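Local coordinates for protein CurM Sulfotransferase (Moorea producta, PDB 4GBM) that probably transfers a sulfo group from PAPS to an intermediate of curacin biosynthesis, and here holds the spent cofactor PAP, at residues L64-F69 with E86-T91; Y159-R164 with S304-E309; H217-E222 with S233-F238. The protein carries 2 engineered substitutions. One frame throughout, in Å; residues are numbered along the deposited sequence. Where two conformers were deposited one is given.

Along the chain interaction 1 closes before interaction 2 opens, and both segments of interaction 3 fall between the two halves of interaction 2. Interactions 2 and 3 have centres about 12 Å apart and share the five-stranded parallel sheet of this P-loop-type fold, where strands 158-163 and 216-220 are neighbours. They touch directly: Tyr308 OH lies 2.7 Å from Glu222 OE1. Interaction 2 packs the turn after helix 297-305, and interaction 3 helix 228-239, on the sheet; each has one residue, Arg164 and Tyr221, in the nucleotide pocket. Interaction 1, loop and helix packing, lies on the other side of the chain's centre, about 27 Å and 25 Å from their centres.

Interaction 1: residues L64-F69 with E86-T91; sequences LHLLPF and EGLQKT. With ZN (zinc ion), chain F; ZN (zinc ion), chain B; SO4 (sulfate ion), chain Q.
The flat peptide group of Gly87 meets the Leu64 side chain at its oxygen, with Leu64 CD2 3.9 Å from Gly87 O. The same oxygen accepts two bonds from one residue, Thr91 N and Thr91 OG1, which reach it from opposite faces of the carbonyl plane. The hydroxyl bond measures 2.9 Å from Thr91 OG1 to Gly87 O, and its donor stands 36° out of that plane. On the other flat groups, Pro68 CB lies over the rim of one face of the Phe69 ring while His65 O sits at that ring's edge, in plane. The imidazole of His65 bonds a zinc ion through ND1 at 2.1 Å, and its NE2 is hydrogen-bonded to Ser266.

Leu64 carries the contact with one branch. Its CG stands anti to the carbonyl carbon (chi1 -62°). This brings the branch beside the backbone N, and it is Leu64 CD2 that reaches Leu88 CA and Thr91 OG1, the latter at 3.5 Å; the Leu64 and Thr91 side chains cross at about a right angle. The Leu88 methyls serve two partners: Leu88 CD1 is 4.1 Å from Leu64 CD2, and Leu88 CD2 is 4.3 Å from Leu66 CD2. The link is therefore apolar, with the threonine hydroxyl tied back to its own helix.

At the helix start, Gln89 N donates to O3 of a sulfate, probably from the crystallisation liquor, at 2.8 Å, consistent with an anion attracted to a helix N-terminus; Arg75 also binds it. Glu86, the N-cap residue, holds a second zinc ion through OE1 at 2.0 Å.

The loop between strand 58-59 and helix 72-78 is thus packed against the first turn of helix 87-96. Leu124 of helix 117-128 touches Leu64 and Thr91, while Arg75 of helix 72-78 and Ile107 of helix 100-113 pack on Leu88.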
loop_
_atom_site.group_PDB
_atom_site.type_symbol
_atom_site.label_atom_id
_atom_site.label_comp_id
_atom_site.label_asym_id
_atom_site.label_seq_id
_atom_site.Cartn_x
_atom_site.Cartn_y
_atom_site.Cartn_z
ATOM N N LEU A 64 -2.000 -1.259 8.419
ATOM C CA LEU A 64 -1.932 -1.834 9.766
ATOM C C LEU A 64 -0.810 -1.230 10.603
ATOM O O LEU A 64 -0.862 -1.286 11.837
ATOM C CB LEU A 64 -1.753 -3.353 9.681
ATOM C CG LEU A 64 -2.879 -4.134 9.000
ATOM C CD1 LEU A 64 -2.453 -5.575 8.761
ATOM C CD2 LEU A 64 -4.170 -4.062 9.803
ATOM N N HIS A 65 0.208 -0.673 9.945
ATOM C CA HIS A 65 1.369 -0.083 10.636
ATOM C C HIS A 65 2.038 -1.047 11.637
ATOM O O HIS A 65 2.446 -0.643 12.730
ATOM C CB HIS A 65 0.995 1.247 11.324
ATOM C CG HIS A 65 0.223 2.190 10.448
ATOM N ND1 HIS A 65 0.810 2.909 9.433
ATOM C CD2 HIS A 65 -1.087 2.528 10.438
ATOM C CE1 HIS A 65 -0.100 3.660 8.839
ATOM N NE2 HIS A 65 -1.263 3.438 9.424
ATOM N N LEU A 66 2.165 -2.309 11.236
ATOM C CA LEU A 66 2.813 -3.327 12.065
ATOM C C LEU A 66 4.256 -3.576 11.625
ATOM O O LEU A 66 5.175 -3.546 12.450
ATOM C CB LEU A 66 2.020 -4.635 12.017
ATOM C CG LEU A 66 0.627 -4.655 12.660
ATOM C CD1 LEU A 66 -0.072 -5.955 12.321
ATOM C CD2 LEU A 66 0.710 -4.471 14.172
ATOM N N LEU A 67 4.443 -3.787 10.320
ATOM C CA LEU A 67 5.735 -4.207 9.765
ATOM C C LEU A 67 6.968 -3.389 10.202
ATOM O O LEU A 67 8.036 -3.973 10.392
ATOM C CB LEU A 67 5.668 -4.310 8.233
ATOM C CG LEU A 67 6.786 -5.099 7.541
ATOM C CD1 LEU A 67 6.796 -6.571 7.979
ATOM C CD2 LEU A 67 6.629 -4.978 6.036
ATOM N N PRO A 68 6.838 -2.053 10.375
ATOM C CA PRO A 68 8.027 -1.291 10.785
ATOM C C PRO A 68 8.508 -1.514 12.231
ATOM O O PRO A 68 9.596 -1.050 12.582
ATOM C CB PRO A 68 7.585 0.171 10.613
ATOM C CG PRO A 68 6.421 0.120 9.682
ATOM C CD PRO A 68 5.719 -1.153 10.039
ATOM N N PHE A 69 7.726 -2.215 13.054
ATOM C CA PHE A 69 8.005 -2.311 14.497
ATOM C C PHE A 69 8.276 -3.734 14.973
ATOM O O PHE A 69 7.799 -4.697 14.370
ATOM C CB PHE A 69 6.845 -1.716 15.295
ATOM C CG PHE A 69 6.477 -0.327 14.867
ATOM C CD1 PHE A 69 7.281 0.757 15.222
ATOM C CD2 PHE A 69 5.348 -0.099 14.093
ATOM C CE1 PHE A 69 6.954 2.042 14.818
ATOM C CE2 PHE A 69 5.011 1.189 13.689
ATOM C CZ PHE A 69 5.818 2.259 14.052
ATOM N N GLU A 86 -6.728 3.930 11.585
ATOM C CA GLU A 86 -7.409 2.880 12.340
ATOM C C GLU A 86 -7.515 1.537 11.617
ATOM O O GLU A 86 -8.385 0.732 11.945
ATOM C CB GLU A 86 -8.800 3.362 12.751
ATOM C CG GLU A 86 -8.762 4.551 13.693
ATOM C CD GLU A 86 -10.123 4.970 14.197
ATOM O OE1 GLU A 86 -10.155 5.844 15.080
ATOM O OE2 GLU A 86 -11.158 4.441 13.726
ATOM N N GLY A 87 -6.629 1.293 10.649
ATOM C CA GLY A 87 -6.603 0.012 9.936
ATOM C C GLY A 87 -6.656 -1.186 10.870
ATOM O O GLY A 87 -7.451 -2.110 10.670
ATOM N N LEU A 88 -5.810 -1.174 11.895
ATOM C CA LEU A 88 -5.776 -2.281 12.853
ATOM C C LEU A 88 -7.059 -2.371 13.676
ATOM O O LEU A 88 -7.614 -3.458 13.846
ATOM C CB LEU A 88 -4.538 -2.192 13.755
ATOM C CG LEU A 88 -4.260 -3.394 14.669
ATOM C CD1 LEU A 88 -3.950 -4.661 13.856
ATOM C CD2 LEU A 88 -3.107 -3.067 15.607
ATOM N N GLN A 89 -7.542 -1.227 14.159
ATOM C CA GLN A 89 -8.815 -1.163 14.888
ATOM C C GLN A 89 -9.982 -1.669 14.036
ATOM O O GLN A 89 -10.784 -2.478 14.500
ATOM C CB GLN A 89 -9.077 0.260 15.379
ATOM C CG GLN A 89 -10.202 0.386 16.380
ATOM C CD GLN A 89 -10.445 1.827 16.800
ATOM O OE1 GLN A 89 -11.405 2.459 16.363
ATOM N NE2 GLN A 89 -9.567 2.355 17.646
ATOM N N LYS A 90 -10.054 -1.212 12.783
ATOM C CA LYS A 90 -11.092 -1.656 11.854
ATOM C C LYS A 90 -10.989 -3.138 11.532
ATOM O O LYS A 90 -12.010 -3.807 11.351
ATOM C CB LYS A 90 -11.063 -0.835 10.558
ATOM C CG LYS A 90 -11.633 0.564 10.714
ATOM C CD LYS A 90 -11.548 1.343 9.410
ATOM C CE LYS A 90 -12.149 2.734 9.562
ATOM N NZ LYS A 90 -13.596 2.698 9.904
ATOM N N THR A 91 -9.756 -3.645 11.454
ATOM C CA THR A 91 -9.539 -5.063 11.189
ATOM C C THR A 91 -10.183 -5.927 12.271
ATOM O O THR A 91 -10.970 -6.821 11.958
ATOM C CB THR A 91 -8.038 -5.391 11.012
ATOM O OG1 THR A 91 -7.584 -4.816 9.782
ATOM C CG2 THR A 91 -7.807 -6.893 10.966
HETATM ZN ZN ZN F . 2.863 3.118 8.909
HETATM ZN ZN ZN B . -12.098 6.167 15.510
HETATM S S SO4 Q . -5.042 1.341 15.806
HETATM O O1 SO4 Q . -4.084 0.247 15.906
HETATM O O2 SO4 Q . -4.296 2.545 15.440
HETATM O O3 SO4 Q . -6.021 1.061 14.765
HETATM O O4 SO4 Q . -5.659 1.509 17.116
HETATM O O HOH W 1 -13.394 4.690 15.873
HETATM O O HOH W 2 2.952 4.929 7.766
#

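Interaction 2: residues Y159-R164 with S304-E309; sequences YIYLVR and SQLSYE. With A3P (adenosine-3'-5'-diphosphate), chain G.
Tyr308 points its CB toward strand 158-163, and its ring runs alongside the backbone at Val163 and Arg164. Tyr308 CE2 is 3.7 Å from Arg164 C, with Val163 CG2 a little farther. Tyr308 CZ lies 3.5 Å from Arg164 C. At the tip, Tyr308 OH is 3.2 Å from Arg164 CA and close to Val163 O, but its hydrogen-bond partner is Glu222.

Two residues back, with CG anti to its carbonyl carbon (chi1 -65°), Leu306 CD2 reaches Tyr161 OH at 3.7 Å and Val163 CG1 at 4.1 Å; the Tyr161 and Leu306 side chains cross at about a right angle. Tyr161 OH is hydrogen-bonded to Asn201. Ser307, with positive phi, ends helix 297-305 in a Schellman motif; on either side of it in sequence, Leu306 and Tyr308 both direct CB toward the strand.

The Arg164 side chain leaves in the other direction, extended to NE. Arg164 NH1 donates to A3P O2' at 3.0 Å with an N-H...acceptor angle of 141°. It also bonds Arg42 O, and NH2 bonds Leu282 O, so the guanidinium is taken up by the nucleotide and by backbone oxygens of the pocket. Across the two segments the contact is apolar, and polar bonds to Glu222 and Arg220 fasten the turn from the side.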
loop_
_atom_site.group_PDB
_atom_site.type_symbol
_atom_site.label_atom_id
_atom_site.label_comp_id
_atom_site.label_asym_id
_atom_site.label_seq_id
_atom_site.Cartn_x
_atom_site.Cartn_y
_atom_site.Cartn_z
ATOM N N TYR A 159 4.615 -10.640 -3.699
ATOM C CA TYR A 159 4.756 -9.193 -3.783
ATOM C C TYR A 159 4.157 -8.648 -5.056
ATOM O O TYR A 159 4.529 -9.060 -6.158
ATOM C CB TYR A 159 6.234 -8.823 -3.709
ATOM C CG TYR A 159 6.814 -9.151 -2.371
ATOM C CD1 TYR A 159 6.788 -8.218 -1.341
ATOM C CD2 TYR A 159 7.377 -10.402 -2.119
ATOM C CE1 TYR A 159 7.308 -8.516 -0.093
ATOM C CE2 TYR A 159 7.900 -10.714 -0.872
ATOM C CZ TYR A 159 7.870 -9.761 0.132
ATOM O OH TYR A 159 8.386 -10.056 1.362
ATOM N N ILE A 160 3.209 -7.730 -4.889
ATOM C CA ILE A 160 2.660 -6.977 -6.005
ATOM C C ILE A 160 3.387 -5.640 -6.053
ATOM O O ILE A 160 3.289 -4.848 -5.111
ATOM C CB ILE A 160 1.152 -6.731 -5.822
ATOM C CG1 ILE A 160 0.393 -8.052 -5.675
ATOM C CG2 ILE A 160 0.593 -5.903 -6.991
ATOM C CD1 ILE A 160 -1.039 -7.857 -5.153
ATOM N N TYR A 161 4.105 -5.391 -7.151
ATOM C CA TYR A 161 4.855 -4.155 -7.326
ATOM C C TYR A 161 4.038 -3.237 -8.212
ATOM O O TYR A 161 3.921 -3.465 -9.420
ATOM C CB TYR A 161 6.231 -4.464 -7.934
ATOM C CG TYR A 161 7.118 -3.272 -8.255
ATOM C CD1 TYR A 161 6.974 -2.040 -7.598
ATOM C CD2 TYR A 161 8.133 -3.396 -9.200
ATOM C CE1 TYR A 161 7.810 -0.964 -7.906
ATOM C CE2 TYR A 161 8.974 -2.333 -9.513
ATOM C CZ TYR A 161 8.812 -1.125 -8.858
ATOM O OH TYR A 161 9.634 -0.086 -9.190
ATOM N N LEU A 162 3.440 -2.227 -7.582
ATOM C CA LEU A 162 2.590 -1.255 -8.269
ATOM C C LEU A 162 3.413 -0.016 -8.608
ATOM O O LEU A 162 4.026 0.585 -7.725
ATOM C CB LEU A 162 1.396 -0.895 -7.378
ATOM C CG LEU A 162 0.436 0.189 -7.874
ATOM C CD1 LEU A 162 -0.273 -0.204 -9.177
ATOM C CD2 LEU A 162 -0.573 0.498 -6.781
ATOM N N VAL A 163 3.433 0.335 -9.893
ATOM C CA VAL A 163 4.195 1.482 -10.390
ATOM C C VAL A 163 3.288 2.485 -11.100
ATOM O O VAL A 163 2.278 2.106 -11.693
ATOM C CB VAL A 163 5.363 1.062 -11.339
ATOM C CG1 VAL A 163 6.381 0.208 -10.613
ATOM C CG2 VAL A 163 4.859 0.335 -12.578
ATOM N N ARG A 164 3.646 3.764 -11.010
ATOM C CA ARG A 164 2.947 4.824 -11.736
ATOM C C ARG A 164 3.979 5.780 -12.327
ATOM O O ARG A 164 5.070 5.926 -11.787
ATOM C CB ARG A 164 1.967 5.558 -10.811
ATOM C CG ARG A 164 1.084 6.559 -11.551
ATOM C CD ARG A 164 0.069 7.177 -10.632
ATOM N NE ARG A 164 -0.852 8.022 -11.390
ATOM C CZ ARG A 164 -1.777 8.791 -10.831
ATOM N NH1 ARG A 164 -1.869 8.857 -9.508
ATOM N NH2 ARG A 164 -2.599 9.505 -11.591
ATOM N N SER A 304 13.324 4.684 -17.282
ATOM C CA SER A 304 13.675 3.851 -18.432
ATOM C C SER A 304 13.572 2.369 -18.093
ATOM O O SER A 304 13.028 1.576 -18.879
ATOM C CB SER A 304 15.081 4.186 -18.935
ATOM O OG SER A 304 15.124 5.493 -19.474
ATOM N N GLN A 305 14.075 1.992 -16.918
ATOM C CA GLN A 305 14.003 0.594 -16.491
ATOM C C GLN A 305 12.558 0.133 -16.372
ATOM O O GLN A 305 12.242 -1.026 -16.666
ATOM C CB GLN A 305 14.744 0.342 -15.176
ATOM C CG GLN A 305 14.890 -1.152 -14.895
ATOM C CD GLN A 305 15.586 -1.487 -13.591
ATOM O OE1 GLN A 305 16.283 -0.657 -13.000
ATOM N NE2 GLN A 305 15.414 -2.727 -13.144
ATOM N N LEU A 306 11.689 1.052 -15.959
ATOM C CA LEU A 306 10.262 0.776 -15.814
ATOM C C LEU A 306 9.462 1.010 -17.096
ATOM O O LEU A 306 8.237 0.917 -17.078
ATOM C CB LEU A 306 9.676 1.612 -14.672
ATOM C CG LEU A 306 10.200 1.298 -13.268
ATOM C CD1 LEU A 306 9.633 2.291 -12.256
ATOM C CD2 LEU A 306 9.859 -0.137 -12.845
ATOM N N SER A 307 10.155 1.318 -18.192
ATOM C CA SER A 307 9.525 1.528 -19.504
ATOM C C SER A 307 8.551 2.709 -19.574
ATOM O O SER A 307 7.586 2.670 -20.342
ATOM C CB SER A 307 8.828 0.244 -19.992
ATOM O OG SER A 307 9.762 -0.806 -20.159
ATOM N N TYR A 308 8.794 3.752 -18.783
ATOM C CA TYR A 308 8.013 4.981 -18.894
ATOM C C TYR A 308 8.683 5.987 -19.831
ATOM O O TYR A 308 9.894 6.202 -19.751
ATOM C CB TYR A 308 7.807 5.624 -17.519
ATOM C CG TYR A 308 6.726 4.975 -16.686
ATOM C CD1 TYR A 308 5.400 4.956 -17.120
ATOM C CD2 TYR A 308 7.029 4.380 -15.464
ATOM C CE1 TYR A 308 4.405 4.365 -16.359
ATOM C CE2 TYR A 308 6.039 3.786 -14.694
ATOM C CZ TYR A 308 4.732 3.785 -15.144
ATOM O OH TYR A 308 3.753 3.201 -14.378
ATOM N N GLU A 309 7.879 6.595 -20.702
ATOM C CA GLU A 309 8.331 7.634 -21.627
ATOM C C GLU A 309 8.282 8.992 -20.952
ATOM O O GLU A 309 7.349 9.288 -20.202
ATOM C CB GLU A 309 7.428 7.685 -22.863
ATOM C CG GLU A 309 7.300 6.381 -23.628
ATOM C CD GLU A 309 6.173 6.410 -24.652
ATOM O OE1 GLU A 309 5.810 7.513 -25.126
ATOM O OE2 GLU A 309 5.647 5.324 -24.981
HETATM P P1 A3P G . -4.619 12.021 -6.628
HETATM O O1P A3P G . -3.733 12.962 -5.852
HETATM O O2P A3P G . -6.031 11.955 -6.103
HETATM O O3P A3P G . -4.506 12.197 -8.116
HETATM P P2 A3P G . -2.317 6.095 -3.221
HETATM O O4P A3P G . -1.187 5.172 -3.552
HETATM O O5P A3P G . -1.964 7.268 -2.352
HETATM O O6P A3P G . -3.556 5.367 -2.773
HETATM O "O5'" A3P G . -2.699 6.787 -4.633
HETATM C "C5'" A3P G . -3.598 7.901 -4.644
HETATM C "C4'" A3P G . -3.948 8.153 -6.090
HETATM O "O4'" A3P G . -4.789 7.088 -6.552
HETATM C "C3'" A3P G . -4.794 9.397 -6.278
HETATM O "O3'" A3P G . -3.962 10.567 -6.314
HETATM C "C2'" A3P G . -5.491 9.083 -7.597
HETATM O "O2'" A3P G . -4.703 9.517 -8.709
HETATM C "C1'" A3P G . -5.584 7.561 -7.632
HETATM N N9 A3P G . -6.989 7.126 -7.426
HETATM C C8 A3P G . -7.708 7.164 -6.285
HETATM N N7 A3P G . -8.975 6.710 -6.485
HETATM C C5 A3P G . -9.063 6.376 -7.789
HETATM C C6 A3P G . -10.106 5.826 -8.688
HETATM N N6 A3P G . -11.335 5.530 -8.200
HETATM N N1 A3P G . -9.773 5.631 -9.992
HETATM C C2 A3P G . -8.543 5.910 -10.481
HETATM N N3 A3P G . -7.549 6.405 -9.714
HETATM C C4 A3P G . -7.758 6.642 -8.399
#

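Interaction 3: residues H217-E222 with S233-F238; sequences HQIRYE and SQLCDF. With A3P (adenosine-3'-5'-diphosphate), chain G.
His217 and Phe238 form an offset stack, their ring centroids 5.0 Å apart and their planes inclined by 19°. The two side chains slide past each other in opposite directions, so each ring takes the other's CB on a face. His217 CB sits 3.4 Å from the Phe238 centroid and only 8° off the ring normal, a well-centred CH-pi contact; Phe238 CB lies over the rim of the imidazole. With His217 CG anti to the backbone N, the imidazole is carried past the centre of the phenyl ring and covers its Phe238 CB side.

Beside the stack, Leu235 CD1 comes 4.0 Å from His217 CD2. Its other methyl meets the next inward-facing strand residue, with Leu235 CD2 3.9 Å from Ile219 CD1.

Farther out, backbone bonds to Tyr159 and Tyr161 hold His217 in the sheet. Where the strand ends, Tyr221 OH donates to A3P N3 at 2.7 Å, with N3 in the plane of the phenol ring at its edge.

Helix 228-239 thus lies nearly antiparallel to edge strand 216-220: the short segments run at 164° in their N-to-C directions, with axes 9.8 Å apart. It also reaches strand 158-163, through Leu235 on Ile160 and Phe238 on Lys158.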
loop_
_atom_site.group_PDB
_atom_site.type_symbol
_atom_site.label_atom_id
_atom_site.label_comp_id
_atom_site.label_asym_id
_atom_site.label_seq_id
_atom_site.Cartn_x
_atom_site.Cartn_y
_atom_site.Cartn_z
ATOM N N HIS A 217 5.059 -9.772 -8.999
ATOM C CA HIS A 217 4.201 -9.445 -10.128
ATOM C C HIS A 217 4.063 -7.938 -10.216
ATOM O O HIS A 217 3.685 -7.299 -9.239
ATOM C CB HIS A 217 2.825 -10.073 -9.881
ATOM C CG HIS A 217 1.858 -9.913 -11.010
ATOM N ND1 HIS A 217 1.860 -10.736 -12.116
ATOM C CD2 HIS A 217 0.829 -9.050 -11.183
ATOM C CE1 HIS A 217 0.883 -10.374 -12.931
ATOM N NE2 HIS A 217 0.246 -9.351 -12.390
ATOM N N GLN A 218 4.363 -7.371 -11.379
ATOM C CA GLN A 218 4.276 -5.926 -11.544
ATOM C C GLN A 218 2.925 -5.514 -12.100
ATOM O O GLN A 218 2.394 -6.152 -13.014
ATOM C CB GLN A 218 5.386 -5.421 -12.473
ATOM C CG GLN A 218 5.534 -3.898 -12.480
ATOM C CD GLN A 218 6.536 -3.415 -13.512
ATOM O OE1 GLN A 218 6.159 -2.867 -14.551
ATOM N NE2 GLN A 218 7.815 -3.621 -13.236
ATOM N N ILE A 219 2.368 -4.444 -11.534
ATOM C CA ILE A 219 1.166 -3.809 -12.067
ATOM C C ILE A 219 1.465 -2.340 -12.335
ATOM O O ILE A 219 1.984 -1.645 -11.473
ATOM C CB ILE A 219 -0.018 -3.919 -11.091
ATOM C CG1 ILE A 219 -0.443 -5.388 -10.953
ATOM C CG2 ILE A 219 -1.219 -3.069 -11.583
ATOM C CD1 ILE A 219 -1.534 -5.618 -9.941
ATOM N N ARG A 220 1.142 -1.884 -13.540
ATOM C CA ARG A 220 1.254 -0.468 -13.869
ATOM C C ARG A 220 -0.087 0.179 -13.591
ATOM O O ARG A 220 -1.122 -0.293 -14.074
ATOM C CB ARG A 220 1.651 -0.291 -15.332
ATOM C CG ARG A 220 2.855 -1.161 -15.692
ATOM C CD ARG A 220 3.172 -1.127 -17.175
ATOM N NE ARG A 220 3.851 0.104 -17.568
ATOM C CZ ARG A 220 5.130 0.371 -17.316
ATOM N NH1 ARG A 220 5.643 1.518 -17.733
ATOM N NH2 ARG A 220 5.901 -0.493 -16.647
ATOM N N TYR A 221 -0.061 1.256 -12.809
ATOM C CA TYR A 221 -1.276 2.010 -12.498
ATOM C C TYR A 221 -2.074 2.333 -13.757
ATOM O O TYR A 221 -3.314 2.254 -13.771
ATOM C CB TYR A 221 -0.928 3.311 -11.762
ATOM C CG TYR A 221 -2.111 4.237 -11.641
ATOM C CD1 TYR A 221 -3.060 4.053 -10.637
ATOM C CD2 TYR A 221 -2.302 5.275 -12.550
ATOM C CE1 TYR A 221 -4.167 4.890 -10.531
ATOM C CE2 TYR A 221 -3.405 6.125 -12.457
ATOM C CZ TYR A 221 -4.330 5.928 -11.448
ATOM O OH TYR A 221 -5.408 6.772 -11.367
ATOM N N GLU A 222 -1.362 2.721 -14.812
ATOM C CA GLU A 222 -2.021 3.148 -16.039
ATOM C C GLU A 222 -2.828 2.003 -16.653
ATOM O O GLU A 222 -3.945 2.226 -17.122
ATOM C CB GLU A 222 -1.007 3.730 -17.033
ATOM C CG GLU A 222 -0.312 5.028 -16.549
ATOM C CD GLU A 222 0.787 4.811 -15.510
ATOM O OE1 GLU A 222 1.268 3.669 -15.322
ATOM O OE2 GLU A 222 1.169 5.814 -14.881
ATOM N N SER A 233 -7.370 -9.988 -13.836
ATOM C CA SER A 233 -7.385 -11.399 -14.223
ATOM C C SER A 233 -5.978 -11.994 -14.137
ATOM O O SER A 233 -5.791 -13.093 -13.606
ATOM C CB SER A 233 -7.968 -11.582 -15.626
ATOM O OG SER A 233 -8.018 -12.953 -15.968
ATOM N N GLN A 234 -4.992 -11.252 -14.641
ATOM C CA GLN A 234 -3.596 -11.676 -14.565
ATOM C C GLN A 234 -3.093 -11.715 -13.122
ATOM O O GLN A 234 -2.308 -12.600 -12.758
ATOM C CB GLN A 234 -2.709 -10.778 -15.435
ATOM C CG GLN A 234 -2.982 -10.950 -16.928
ATOM C CD GLN A 234 -2.114 -10.065 -17.815
ATOM O OE1 GLN A 234 -1.164 -9.436 -17.354
ATOM N NE2 GLN A 234 -2.446 -10.020 -19.103
ATOM N N LEU A 235 -3.545 -10.763 -12.305
ATOM C CA LEU A 235 -3.203 -10.751 -10.876
ATOM C C LEU A 235 -3.801 -11.967 -10.161
ATOM O O LEU A 235 -3.147 -12.585 -9.313
ATOM C CB LEU A 235 -3.667 -9.447 -10.212
ATOM C CG LEU A 235 -3.431 -9.346 -8.699
ATOM C CD1 LEU A 235 -1.938 -9.448 -8.383
ATOM C CD2 LEU A 235 -4.017 -8.053 -8.165
ATOM N N CYS A 236 -5.039 -12.306 -10.508
ATOM C CA CYS A 236 -5.694 -13.483 -9.921
ATOM C C CYS A 236 -4.916 -14.758 -10.229
ATOM O O CYS A 236 -4.761 -15.618 -9.358
ATOM C CB CYS A 236 -7.141 -13.615 -10.404
ATOM S SG CYS A 236 -8.277 -12.494 -9.555
ATOM N N ASP A 237 -4.418 -14.882 -11.458
ATOM C CA ASP A 237 -3.596 -16.039 -11.830
ATOM C C ASP A 237 -2.323 -16.093 -10.989
ATOM O O ASP A 237 -1.933 -17.164 -10.517
ATOM C CB ASP A 237 -3.254 -16.035 -13.325
ATOM C CG ASP A 237 -4.481 -16.224 -14.213
ATOM O OD1 ASP A 237 -5.502 -16.767 -13.740
ATOM O OD2 ASP A 237 -4.418 -15.830 -15.398
ATOM N N PHE A 238 -1.702 -14.935 -10.775
ATOM C CA PHE A 238 -0.496 -14.852 -9.950
ATOM C C PHE A 238 -0.764 -15.267 -8.497
ATOM O O PHE A 238 0.035 -15.994 -7.877
ATOM C CB PHE A 238 0.069 -13.429 -10.022
ATOM C CG PHE A 238 1.142 -13.146 -9.017
ATOM C CD1 PHE A 238 2.390 -13.757 -9.117
ATOM C CD2 PHE A 238 0.905 -12.249 -7.974
ATOM C CE1 PHE A 238 3.388 -13.478 -8.186
ATOM C CE2 PHE A 238 1.899 -11.958 -7.034
ATOM C CZ PHE A 238 3.141 -12.584 -7.141
HETATM P P1 A3P G . -4.619 12.021 -6.628
HETATM O O1P A3P G . -3.733 12.962 -5.852
HETATM O O2P A3P G . -6.031 11.955 -6.103
HETATM O O3P A3P G . -4.506 12.197 -8.116
HETATM P P2 A3P G . -2.317 6.095 -3.221
HETATM O O4P A3P G . -1.187 5.172 -3.552
HETATM O O5P A3P G . -1.964 7.268 -2.352
HETATM O O6P A3P G . -3.556 5.367 -2.773
HETATM O "O5'" A3P G . -2.699 6.787 -4.633
HETATM C "C5'" A3P G . -3.598 7.901 -4.644
HETATM C "C4'" A3P G . -3.948 8.153 -6.090
HETATM O "O4'" A3P G . -4.789 7.088 -6.552
HETATM C "C3'" A3P G . -4.794 9.397 -6.278
HETATM O "O3'" A3P G . -3.962 10.567 -6.314
HETATM C "C2'" A3P G . -5.491 9.083 -7.597
HETATM O "O2'" A3P G . -4.703 9.517 -8.709
HETATM C "C1'" A3P G . -5.584 7.561 -7.632
HETATM N N9 A3P G . -6.989 7.126 -7.426
HETATM C C8 A3P G . -7.708 7.164 -6.285
HETATM N N7 A3P G . -8.975 6.710 -6.485
HETATM C C5 A3P G . -9.063 6.376 -7.789
HETATM C C6 A3P G . -10.106 5.826 -8.688
HETATM N N6 A3P G . -11.335 5.530 -8.200
HETATM N N1 A3P G . -9.773 5.631 -9.992
HETATM C C2 A3P G . -8.543 5.910 -10.481
HETATM N N3 A3P G . -7.549 6.405 -9.714
HETATM C C4 A3P G . -7.758 6.642 -8.399
#